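Local atomic coordinates of ethylbenzene dehydrogenase alpha-subunit (Aromatoleum aromaticum, PDB entry 2IVF), a protein that belongs to the molybdopterin oxidoreductase family and carries a molybdenum atom, two pterin guanine dinucleotide ligands and an iron-sulfur cluster. Residues 332-337 and 398-403; 356-361 and 378-383. All blocks are in the same frame, centred on the assembly; numbering follows the deposited sequence.

Contact 1. Residues 332-337 and 398-403; sequences PLLVRM and VRTVFE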
# COMPACT_ATOMS: atom_id res chain seq x y z
N PRO A 332 20.67 16.55 35.13
CA PRO A 332 21.32 17.15 36.31
C PRO A 332 21.11 16.43 37.65
O PRO A 332 21.60 16.91 38.65
CB PRO A 332 20.66 18.53 36.39
CG PRO A 332 19.31 18.28 35.89
CD PRO A 332 19.44 17.29 34.76
N LEU A 333 20.41 15.30 37.69
CA LEU A 333 20.17 14.66 38.98
C LEU A 333 21.41 13.89 39.38
O LEU A 333 22.11 13.33 38.52
CB LEU A 333 18.96 13.73 38.97
CG LEU A 333 17.60 14.42 38.78
CD1 LEU A 333 16.48 13.39 38.73
CD2 LEU A 333 17.31 15.44 39.91
N LEU A 334 21.66 13.87 40.68
CA LEU A 334 22.87 13.27 41.22
C LEU A 334 22.73 11.78 41.47
O LEU A 334 21.70 11.29 41.95
CB LEU A 334 23.25 13.96 42.50
CG LEU A 334 23.64 15.43 42.42
CD1 LEU A 334 23.81 15.95 43.88
CD2 LEU A 334 24.95 15.61 41.63
N VAL A 335 23.82 11.09 41.14
CA VAL A 335 23.93 9.67 41.23
C VAL A 335 25.13 9.38 42.10
O VAL A 335 26.13 10.09 42.05
CB VAL A 335 24.07 9.04 39.82
CG1 VAL A 335 24.20 7.54 39.93
CG2 VAL A 335 22.88 9.38 38.97
N ARG A 336 24.99 8.37 42.95
CA ARG A 336 26.00 7.96 43.89
C ARG A 336 27.04 7.15 43.13
O ARG A 336 26.69 6.27 42.34
CB ARG A 336 25.37 7.09 44.98
CG ARG A 336 24.37 7.82 45.88
CD ARG A 336 23.74 6.91 46.92
NE ARG A 336 24.72 6.17 47.70
CZ ARG A 336 24.45 5.49 48.82
NH1 ARG A 336 23.23 5.46 49.33
NH2 ARG A 336 25.41 4.83 49.42
N MET A 337 28.31 7.46 43.35
CA MET A 337 29.40 6.73 42.68
C MET A 337 29.70 5.38 43.32
O MET A 337 30.40 4.56 42.73
CB MET A 337 30.66 7.59 42.62
CG MET A 337 30.54 8.78 41.68
SD MET A 337 30.36 8.26 40.00
CE MET A 337 28.57 8.15 39.79
N VAL A 398 29.45 11.97 44.29
CA VAL A 398 28.24 11.91 43.49
C VAL A 398 28.50 12.74 42.25
O VAL A 398 29.32 13.66 42.28
CB VAL A 398 27.01 12.45 44.24
CG1 VAL A 398 26.77 11.62 45.52
CG2 VAL A 398 27.17 13.93 44.57
N ARG A 399 27.84 12.38 41.16
CA ARG A 399 27.93 13.15 39.94
C ARG A 399 26.59 13.10 39.25
O ARG A 399 25.79 12.23 39.51
CB ARG A 399 29.04 12.60 39.04
CG ARG A 399 28.70 11.31 38.33
CD ARG A 399 29.88 10.80 37.52
NE ARG A 399 29.61 9.50 36.89
CZ ARG A 399 30.54 8.72 36.33
NH1 ARG A 399 31.82 9.08 36.28
NH2 ARG A 399 30.19 7.56 35.82
N THR A 400 26.38 14.04 38.35
CA THR A 400 25.15 14.11 37.62
C THR A 400 25.10 12.98 36.60
O THR A 400 26.15 12.48 36.18
CB THR A 400 25.03 15.45 36.87
OG1 THR A 400 26.08 15.56 35.90
CG2 THR A 400 25.11 16.63 37.83
N VAL A 401 23.89 12.60 36.19
CA VAL A 401 23.74 11.69 35.11
C VAL A 401 24.52 12.20 33.91
O VAL A 401 25.22 11.43 33.25
CB VAL A 401 22.28 11.53 34.70
CG1 VAL A 401 22.17 10.77 33.36
CG2 VAL A 401 21.49 10.83 35.84
N PHE A 402 24.40 13.50 33.65
CA PHE A 402 25.14 14.16 32.56
C PHE A 402 26.65 13.88 32.58
O PHE A 402 27.25 13.64 31.51
CB PHE A 402 24.92 15.68 32.61
CG PHE A 402 25.48 16.41 31.43
CD1 PHE A 402 24.73 16.56 30.28
CD2 PHE A 402 26.76 16.96 31.47
CE1 PHE A 402 25.23 17.24 29.18
CE2 PHE A 402 27.26 17.65 30.36
CZ PHE A 402 26.49 17.79 29.24
N GLU A 403 27.24 13.95 33.76
CA GLU A 403 28.67 13.69 33.93
C GLU A 403 28.99 12.23 33.61
O GLU A 403 30.01 11.94 32.97
CB GLU A 403 29.14 14.09 35.33
CG GLU A 403 30.64 13.89 35.55
CD GLU A 403 31.55 14.89 34.84
OE1 GLU A 403 31.10 15.95 34.34
OE2 GLU A 403 32.77 14.61 34.79

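Contact 2. Residues 356-361 and 378-383; sequences FYFFDE and FMPALE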
# COMPACT_ATOMS: atom_id res chain seq x y z
N PHE A 356 15.04 13.36 44.98
CA PHE A 356 16.36 13.38 44.38
C PHE A 356 16.97 14.77 44.42
O PHE A 356 16.34 15.72 44.93
CB PHE A 356 16.32 12.79 42.99
CG PHE A 356 15.74 11.42 42.93
CD1 PHE A 356 16.24 10.41 43.73
CD2 PHE A 356 14.71 11.13 42.08
CE1 PHE A 356 15.71 9.15 43.67
CE2 PHE A 356 14.19 9.86 42.02
CZ PHE A 356 14.69 8.87 42.81
N TYR A 357 18.22 14.88 43.93
CA TYR A 357 18.99 16.09 44.11
C TYR A 357 19.64 16.64 42.87
O TYR A 357 20.13 15.89 42.01
CB TYR A 357 20.09 15.86 45.13
CG TYR A 357 19.57 15.67 46.53
CD1 TYR A 357 19.45 16.75 47.40
CD2 TYR A 357 19.16 14.42 46.97
CE1 TYR A 357 18.96 16.60 48.62
CE2 TYR A 357 18.67 14.25 48.22
CZ TYR A 357 18.58 15.35 49.05
OH TYR A 357 18.12 15.20 50.33
N PHE A 358 19.63 17.97 42.80
CA PHE A 358 20.53 18.75 41.95
C PHE A 358 21.75 19.14 42.77
O PHE A 358 21.77 19.02 44.01
CB PHE A 358 19.89 20.06 41.51
CG PHE A 358 18.64 19.92 40.68
CD1 PHE A 358 18.61 19.14 39.57
CD2 PHE A 358 17.50 20.63 41.01
CE1 PHE A 358 17.46 19.07 38.78
CE2 PHE A 358 16.35 20.56 40.23
CZ PHE A 358 16.33 19.77 39.12
N PHE A 359 22.78 19.61 42.09
CA PHE A 359 23.84 20.31 42.79
C PHE A 359 23.74 21.77 42.40
O PHE A 359 23.62 22.09 41.21
CB PHE A 359 25.22 19.77 42.48
CG PHE A 359 26.26 20.23 43.46
CD1 PHE A 359 26.95 21.42 43.26
CD2 PHE A 359 26.49 19.53 44.62
CE1 PHE A 359 27.88 21.88 44.17
CE2 PHE A 359 27.43 19.98 45.55
CZ PHE A 359 28.13 21.16 45.31
N ASP A 360 23.79 22.64 43.42
CA ASP A 360 23.82 24.08 43.22
C ASP A 360 25.24 24.55 43.46
O ASP A 360 25.70 24.57 44.60
CB ASP A 360 22.86 24.80 44.17
CG ASP A 360 22.74 26.28 43.88
OD1 ASP A 360 23.56 26.80 43.08
OD2 ASP A 360 21.84 26.94 44.43
N GLU A 361 25.91 24.91 42.37
CA GLU A 361 27.33 25.25 42.40
C GLU A 361 27.53 26.57 43.14
O GLU A 361 28.44 26.67 43.97
CB GLU A 361 27.90 25.34 40.98
CG GLU A 361 28.02 23.97 40.28
CD GLU A 361 28.11 24.04 38.74
OE1 GLU A 361 27.11 24.43 38.06
OE2 GLU A 361 29.18 23.64 38.20
N PHE A 378 16.87 28.07 39.89
CA PHE A 378 18.31 28.25 39.75
C PHE A 378 18.80 27.27 38.71
O PHE A 378 18.07 26.35 38.37
CB PHE A 378 19.02 27.99 41.07
CG PHE A 378 19.19 26.54 41.38
CD1 PHE A 378 18.16 25.81 41.91
CD2 PHE A 378 20.38 25.91 41.14
CE1 PHE A 378 18.31 24.47 42.18
CE2 PHE A 378 20.54 24.57 41.43
CZ PHE A 378 19.50 23.85 41.95
N MET A 379 20.02 27.41 38.23
CA MET A 379 20.56 26.47 37.26
C MET A 379 21.33 25.35 37.95
O MET A 379 22.38 25.59 38.53
CB MET A 379 21.50 27.17 36.28
CG MET A 379 20.83 27.64 35.01
SD MET A 379 20.48 26.28 33.87
CE MET A 379 20.83 27.08 32.29
N PRO A 380 20.82 24.11 37.87
CA PRO A 380 21.55 22.98 38.44
C PRO A 380 22.89 22.77 37.76
O PRO A 380 23.04 23.09 36.58
CB PRO A 380 20.63 21.78 38.15
CG PRO A 380 19.30 22.36 37.84
CD PRO A 380 19.54 23.71 37.29
N ALA A 381 23.84 22.19 38.48
CA ALA A 381 25.11 21.74 37.89
C ALA A 381 24.83 20.67 36.86
O ALA A 381 23.87 19.89 37.00
CB ALA A 381 26.04 21.16 38.98
N LEU A 382 25.65 20.63 35.81
CA LEU A 382 25.68 19.51 34.88
C LEU A 382 27.05 18.88 34.99
O LEU A 382 27.19 17.73 35.44
CB LEU A 382 25.40 19.96 33.45
CG LEU A 382 23.93 20.18 33.12
CD1 LEU A 382 23.79 20.51 31.67
CD2 LEU A 382 23.05 18.96 33.47
N GLU A 383 28.08 19.63 34.61
CA GLU A 383 29.43 19.09 34.65
C GLU A 383 29.90 19.03 36.09
O GLU A 383 29.61 19.91 36.90
CB GLU A 383 30.38 19.94 33.80
CG GLU A 383 30.06 19.91 32.26
CD GLU A 383 29.02 20.94 31.83
OE1 GLU A 383 28.41 21.56 32.73
OE2 GLU A 383 28.81 21.13 30.59
O HOH W 1 22.76 19.27 39.25
O HOH W 2 28.15 22.34 36.07

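Contact 1. Residues 332-337 and 398-403
Val335 and Arg399 form the hydrogen-bonded pair at the middle of a short antiparallel match between strand 334-336 and the end of strand 395-400. Val335 N gives its proton to Arg399 O at 2.8 Å, and Arg399 N returns a bond to Val335 O at 3.0 Å. A third backbone bond, Val401 N to Leu333 O (3.0 Å), lies just past the last strand pair and ties the first turn of helix 401-408 to Leu333. Thr400 is the N-cap of that helix: its OG1 accepts from Glu403 N at 2.9 Å and also bonds to Leu382 O.

Apolar contacts flank the backbone. Leu334 CD1 and Val398 CG2 meet at 4.0 Å, while Leu334 CD2 reaches over to the methyl CG2 of Thr400. Val335 CG2 touches Val401 CG2 at 3.7 Å.

A different kind of contact joins Met337 and Arg399. Bent at chi2 (-65°) and again at chi3, Met337 turns back across the extended arginine at about a right angle. Its SD sits over one face of the guanidinium, offset toward the rim, and CE lies 3.4 Å from Arg399 NE. NH1 of the same arginine has a long, weak ion pair with Glu407.

Backbone bonds thus fix the strand pairing and the start of the helix together, and the soft, polarisable sulfur probably suits the face of a charged group, whose NH1 turns to Glu407.

Contact 2. Residues 356-361 and 378-383
The end of strand 356-360, one arm of the antiparallel pair with strand 365-369, is crossed here by the irregular loop 378-383 that leads to strand 385-389. The touching parts of the two segments run 85° apart, end to end, and a single direct backbone bond joins them: Ala381 N to Phe359 O, 2.7 Å and nearly straight. Water 1 adds a bridge beside it, accepting from Phe359 N and donating to Ala381 O at 2.6 Å, so both backbone polar groups of Phe359 are engaged by Ala381, one directly and one through water.

Pro380 lays its ring on Phe358, with CG 3.7 Å from the ring centroid and almost on the normal, a CH-pi contact over the face. Phe378 meets the same phenylalanine obliquely, its CZ 3.8 Å from Phe358 CB. With CG between the backbone N and the carbonyl carbon (chi1 78°), the Phe378 ring is turned toward strand 356-360, where the Asp360 carboxylate lies over one face; the two planes are only 20° apart, and OD2 stands toward the rim. Arg367 forms a salt bridge with this OD2 and a cation-pi contact with Phe378, which probably offsets the cost of setting a negative group against an aromatic face.

On the other flank, the Ala381 methyl packs against Phe359 CB and against Glu361 CD, the latter at 3.6 Å. Water 2 accepts from Leu382 N at 3.0 Å and lies 2.7 Å from Glu361 OE2, linking the exposed glutamate to the loop backbone.

With one direct bond, bridging waters and a proline-aromatic contact, this is a loop packed across the end of a beta-hairpin, without strand pairing between the two segments.

Contact 2 is nested within the loop of chain that contact 1 closes, and their centres lie about 9 Å apart. Two probable hydrogen bonds join them directly: Thr400 OG1 to Leu382 O at 2.5 Å, and Leu334 N to Tyr357 O at 2.9 Å, which links one strand of each contact. Pro332 fills the seam, its CG 3.5 Å from Phe358 CE1 and its CB equally close to Ala381 O. Contacts 1 and 2 have their centres about 34 and 37 Å from the centre of the chain, and both belong to a peripheral lobe well away from the molybdenum, its pterin ligands and the iron-sulfur cluster.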